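Local coordinates for putative redox protein (Lactobacillus casei, PDB 2QL8) that is a putative redox protein of the OsmC/Ohr family, whose characterised members reduce peroxides, and may act likewise, at residues Thr14-Gly24 with Tyr27-Ser38. Residues are numbered along the deposited sequence; the frame is centred on the assembly and turned at random. Where two conformers were deposited one is given.
With EDO (1,2-ethanediol), chain D; EDO (1,2-ethanediol), chain F.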
loop_
_atom_site.group_PDB
_atom_site.type_symbol
_atom_site.label_atom_id
_atom_site.label_comp_id
_atom_site.label_asym_id
_atom_site.label_seq_id
_atom_site.Cartn_x
_atom_site.Cartn_y
_atom_site.Cartn_z
ATOM N N THR A 14 0.189 6.573 -11.682
ATOM C CA THR A 14 0.214 7.663 -10.721
ATOM C C THR A 14 1.592 7.669 -10.067
ATOM O O THR A 14 2.411 6.755 -10.259
ATOM C CB THR A 14 -0.915 7.515 -9.651
ATOM O OG1 THR A 14 -0.991 8.702 -8.870
ATOM C CG2 THR A 14 -0.695 6.304 -8.734
ATOM N N THR A 15 1.843 8.719 -9.300
ATOM C CA THR A 15 3.073 8.837 -8.535
ATOM C C THR A 15 2.735 9.358 -7.129
ATOM O O THR A 15 1.745 10.078 -6.945
ATOM C CB THR A 15 4.162 9.720 -9.215
ATOM O OG1 THR A 15 3.752 11.094 -9.127
ATOM C CG2 THR A 15 4.444 9.323 -10.650
ATOM N N ALA A 16 3.605 9.011 -6.178
ATOM C CA ALA A 16 3.514 9.453 -4.779
ATOM C C ALA A 16 4.915 9.854 -4.324
ATOM O O ALA A 16 5.899 9.175 -4.647
ATOM C CB ALA A 16 2.991 8.347 -3.894
ATOM N N ILE A 17 5.002 10.947 -3.561
ATOM C CA ILE A 17 6.279 11.440 -3.062
ATOM C C ILE A 17 6.246 11.603 -1.541
ATOM O O ILE A 17 5.231 12.079 -0.981
ATOM C CB ILE A 17 6.658 12.771 -3.750
ATOM C CG1 ILE A 17 6.836 12.567 -5.263
ATOM C CG2 ILE A 17 7.908 13.388 -3.085
ATOM C CD1 ILE A 17 7.076 13.874 -6.107
ATOM N N ASN A 18 7.359 11.251 -0.901
ATOM C CA ASN A 18 7.590 11.699 0.465
ATOM C C ASN A 18 9.031 12.225 0.515
ATOM O O ASN A 18 9.994 11.493 0.287
ATOM C CB ASN A 18 7.338 10.594 1.489
ATOM C CG ASN A 18 7.369 11.094 2.921
ATOM O OD1 ASN A 18 8.175 11.964 3.281
ATOM N ND2 ASN A 18 6.505 10.537 3.738
ATOM N N ASP A 19 9.162 13.507 0.810
ATOM C CA ASP A 19 10.476 14.128 0.951
ATOM C C ASP A 19 10.691 14.849 2.278
ATOM O O ASP A 19 11.585 15.709 2.400
ATOM C CB ASP A 19 10.715 15.010 -0.251
ATOM C CG ASP A 19 9.770 16.173 -0.369
ATOM O OD1 ASP A 19 8.957 16.469 0.531
ATOM O OD2 ASP A 19 9.856 16.842 -1.410
ATOM N N GLU A 20 9.970 14.402 3.294
ATOM C CA GLU A 20 10.027 14.997 4.619
ATOM C C GLU A 20 10.467 14.060 5.730
ATOM O O GLU A 20 10.724 12.892 5.504
ATOM C CB GLU A 20 8.654 15.652 4.946
ATOM C CG GLU A 20 8.249 16.773 4.003
ATOM C CD GLU A 20 6.849 17.319 4.256
ATOM O OE1 GLU A 20 6.464 17.493 5.430
ATOM O OE2 GLU A 20 6.117 17.542 3.271
ATOM N N GLU A 21 10.674 14.636 6.933
ATOM C CA GLU A 21 10.996 13.891 8.137
ATOM C C GLU A 21 9.825 13.001 8.555
ATOM O O GLU A 21 8.704 13.163 8.032
ATOM C CB GLU A 21 11.331 14.871 9.305
ATOM C CG GLU A 21 12.585 15.639 9.051
ATOM C CD GLU A 21 12.786 16.794 10.042
ATOM O OE1 GLU A 21 11.818 17.567 10.287
ATOM O OE2 GLU A 21 13.923 16.906 10.534
ATOM N N LEU A 22 10.085 12.097 9.512
ATOM C CA LEU A 22 9.085 11.129 9.963
ATOM C C LEU A 22 7.784 11.865 10.310
ATOM O O LEU A 22 6.684 11.446 9.948
ATOM C CB LEU A 22 9.655 10.289 11.117
ATOM C CG LEU A 22 8.878 9.083 11.640
ATOM C CD1 LEU A 22 8.517 8.074 10.523
ATOM C CD2 LEU A 22 9.698 8.398 12.792
ATOM N N GLU A 23 7.916 12.982 11.015
ATOM C CA GLU A 23 6.798 13.870 11.197
ATOM C C GLU A 23 6.739 14.782 9.974
ATOM O O GLU A 23 7.477 15.773 9.844
ATOM C CB GLU A 23 6.955 14.631 12.514
ATOM C CG GLU A 23 7.238 13.691 13.656
ATOM C CD GLU A 23 6.109 12.719 13.938
ATOM O OE1 GLU A 23 4.956 13.194 13.967
ATOM O OE2 GLU A 23 6.392 11.536 14.205
ATOM N N GLY A 24 5.902 14.393 9.002
ATOM C CA GLY A 24 5.859 15.105 7.739
ATOM C C GLY A 24 4.569 14.919 6.977
ATOM O O GLY A 24 3.486 15.073 7.530
ATOM N N TYR A 27 2.452 12.874 -0.542
ATOM C CA TYR A 27 1.465 13.378 -1.475
ATOM C C TYR A 27 1.554 12.797 -2.859
ATOM O O TYR A 27 2.564 12.334 -3.305
ATOM C CB TYR A 27 1.552 14.910 -1.571
ATOM C CG TYR A 27 2.871 15.429 -2.125
ATOM C CD1 TYR A 27 3.963 15.584 -1.308
ATOM C CD2 TYR A 27 3.010 15.742 -3.472
ATOM C CE1 TYR A 27 5.172 16.075 -1.821
ATOM C CE2 TYR A 27 4.189 16.200 -3.983
ATOM C CZ TYR A 27 5.277 16.380 -3.142
ATOM O OH TYR A 27 6.463 16.894 -3.680
ATOM N N ILE A 28 0.403 12.840 -3.502
ATOM C CA ILE A 28 0.263 12.568 -4.926
ATOM C C ILE A 28 0.394 13.923 -5.626
ATOM O O ILE A 28 -0.402 14.822 -5.372
ATOM C CB ILE A 28 -1.144 11.984 -5.247
ATOM C CG1 ILE A 28 -1.462 10.735 -4.399
ATOM C CG2 ILE A 28 -1.313 11.704 -6.745
ATOM C CD1 ILE A 28 -0.426 9.614 -4.513
ATOM N N PRO A 29 1.404 14.077 -6.484
ATOM C CA PRO A 29 1.510 15.349 -7.229
ATOM C C PRO A 29 0.209 15.598 -7.985
ATOM O O PRO A 29 -0.276 14.697 -8.689
ATOM C CB PRO A 29 2.677 15.087 -8.179
ATOM C CG PRO A 29 3.543 14.130 -7.438
ATOM C CD PRO A 29 2.556 13.199 -6.745
ATOM N N GLY A 30 -0.351 16.797 -7.811
ATOM C CA GLY A 30 -1.634 17.121 -8.432
ATOM C C GLY A 30 -2.844 16.609 -7.669
ATOM O O GLY A 30 -3.982 16.837 -8.095
ATOM N N GLY A 31 -2.621 15.890 -6.566
ATOM C CA GLY A 31 -3.691 15.208 -5.852
ATOM C C GLY A 31 -3.569 15.260 -4.337
ATOM O O GLY A 31 -3.097 16.258 -3.761
ATOM N N LEU A 32 -3.991 14.171 -3.695
ATOM C CA LEU A 32 -4.128 14.062 -2.234
ATOM C C LEU A 32 -2.788 14.229 -1.527
ATOM O O LEU A 32 -1.804 13.604 -1.900
ATOM C CB LEU A 32 -4.701 12.680 -1.878
ATOM C CG LEU A 32 -4.847 12.265 -0.407
ATOM C CD1 LEU A 32 -5.849 13.223 0.314
ATOM C CD2 LEU A 32 -5.192 10.769 -0.252
ATOM N N LYS A 33 -2.772 15.045 -0.477
ATOM C CA LYS A 33 -1.651 15.165 0.441
ATOM C C LYS A 33 -2.165 14.764 1.822
ATOM O O LYS A 33 -3.224 15.242 2.275
ATOM C CB LYS A 33 -1.118 16.618 0.467
ATOM C CG LYS A 33 0.001 16.863 1.471
ATOM C CD LYS A 33 0.504 18.278 1.327
ATOM C CE LYS A 33 1.968 18.419 1.273
ATOM N NZ LYS A 33 2.426 19.859 1.319
ATOM N N VAL A 34 -1.386 13.943 2.509
ATOM C CA VAL A 34 -1.704 13.482 3.838
ATOM C C VAL A 34 -0.561 13.858 4.813
ATOM O O VAL A 34 0.610 13.762 4.476
ATOM C CB VAL A 34 -2.013 11.946 3.904
ATOM C CG1 VAL A 34 -3.325 11.655 3.124
ATOM C CG2 VAL A 34 -0.826 11.115 3.380
ATOM N N GLN A 35 -0.939 14.262 6.031
ATOM C CA GLN A 35 0.011 14.385 7.113
ATOM C C GLN A 35 0.407 13.001 7.602
ATOM O O GLN A 35 -0.446 12.126 7.765
ATOM C CB GLN A 35 -0.608 15.189 8.264
ATOM C CG GLN A 35 0.358 15.426 9.370
ATOM C CD GLN A 35 -0.184 16.288 10.468
ATOM O OE1 GLN A 35 -1.390 16.286 10.770
ATOM N NE2 GLN A 35 0.721 17.014 11.114
ATOM N N THR A 36 1.702 12.814 7.840
ATOM C CA THR A 36 2.236 11.573 8.325
ATOM C C THR A 36 2.995 11.784 9.660
ATOM O O THR A 36 3.495 12.872 9.949
ATOM C CB THR A 36 3.180 10.912 7.268
ATOM O OG1 THR A 36 4.302 11.756 6.996
ATOM C CG2 THR A 36 2.412 10.577 5.975
ATOM N N SER A 37 3.102 10.705 10.424
ATOM C CA SER A 37 3.845 10.690 11.678
ATOM C C SER A 37 4.162 9.264 12.072
ATOM O O SER A 37 3.604 8.297 11.543
ATOM C CB SER A 37 3.073 11.397 12.805
ATOM O OG SER A 37 1.848 10.765 13.116
ATOM N N SER A 38 5.113 9.111 12.992
ATOM C CA SER A 38 5.489 7.794 13.451
ATOM C C SER A 38 4.291 7.126 14.091
ATOM O O SER A 38 3.601 7.748 14.904
ATOM C CB SER A 38 6.568 7.863 14.533
ATOM O OG SER A 38 6.834 6.567 15.018
HETATM C C1 EDO D . 0.813 18.632 -4.724
HETATM O O1 EDO D . 1.039 18.476 -6.106
HETATM C C2 EDO D . -0.611 18.193 -4.396
HETATM O O2 EDO D . -0.568 17.235 -3.337
HETATM C C1 EDO F . 3.488 19.537 -2.344
HETATM O O1 EDO F . 2.596 20.397 -1.602
HETATM C C2 EDO F . 4.911 19.896 -1.928
HETATM O O2 EDO F . 5.049 19.732 -0.504
HETATM O O HOH W 1 7.163 12.569 5.875
HETATM O O HOH W 2 4.437 19.712 3.265
HETATM O O HOH W 3 6.136 9.721 7.965
HETATM O O HOH W 4 3.505 16.509 9.995
#
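Ile17 meets Tyr27 at a single antiparallel bridge, beside the hairpin of strands 24-27 and 33-36 in this OsmC/Ohr-family subunit. The two side chains run side by side and point the same way. Ile17 CB sits over one ring face, offset toward the rim, in a CH-pi contact 4.2 Å from the ring centroid. A 1,2-ethanediol, probably from crystallisation, covers the opposite face. Tyr27 CG lies between its own backbone N and carbonyl carbon (chi1 64°), which swings the ring back over Ile17. With an alanine in place of Tyr27, Ile17 CB and CG2 would probably lose their aromatic cover. Ile17 N donates to Tyr27 O at 2.8 Å and Tyr27 N returns a bond to Ile17 O. Pro29 crosses Ile17 at about a right angle, its CG 3.8 Å from Ile17 CD1. Ile28 CD1 touches Ala16 CB; Ala16 also packs on Gly53 of the second subunit. Residues 14-18 pair with a strand of that subunit, so the sheet runs on across the interface.

At the far end, Gly24 and Thr36 form a second hydrogen-bonded pair. In the conformer given, the Glu23 chain bends at chi2 (-64°), and Ser38 N meets Glu23 OE2 from above the carboxylate plane. Asn41 and His43 also bind this carboxylate. A water links Leu22 O to Thr36 OG1, 2.7 Å from Leu22 O and 2.9 Å from Thr36 OG1.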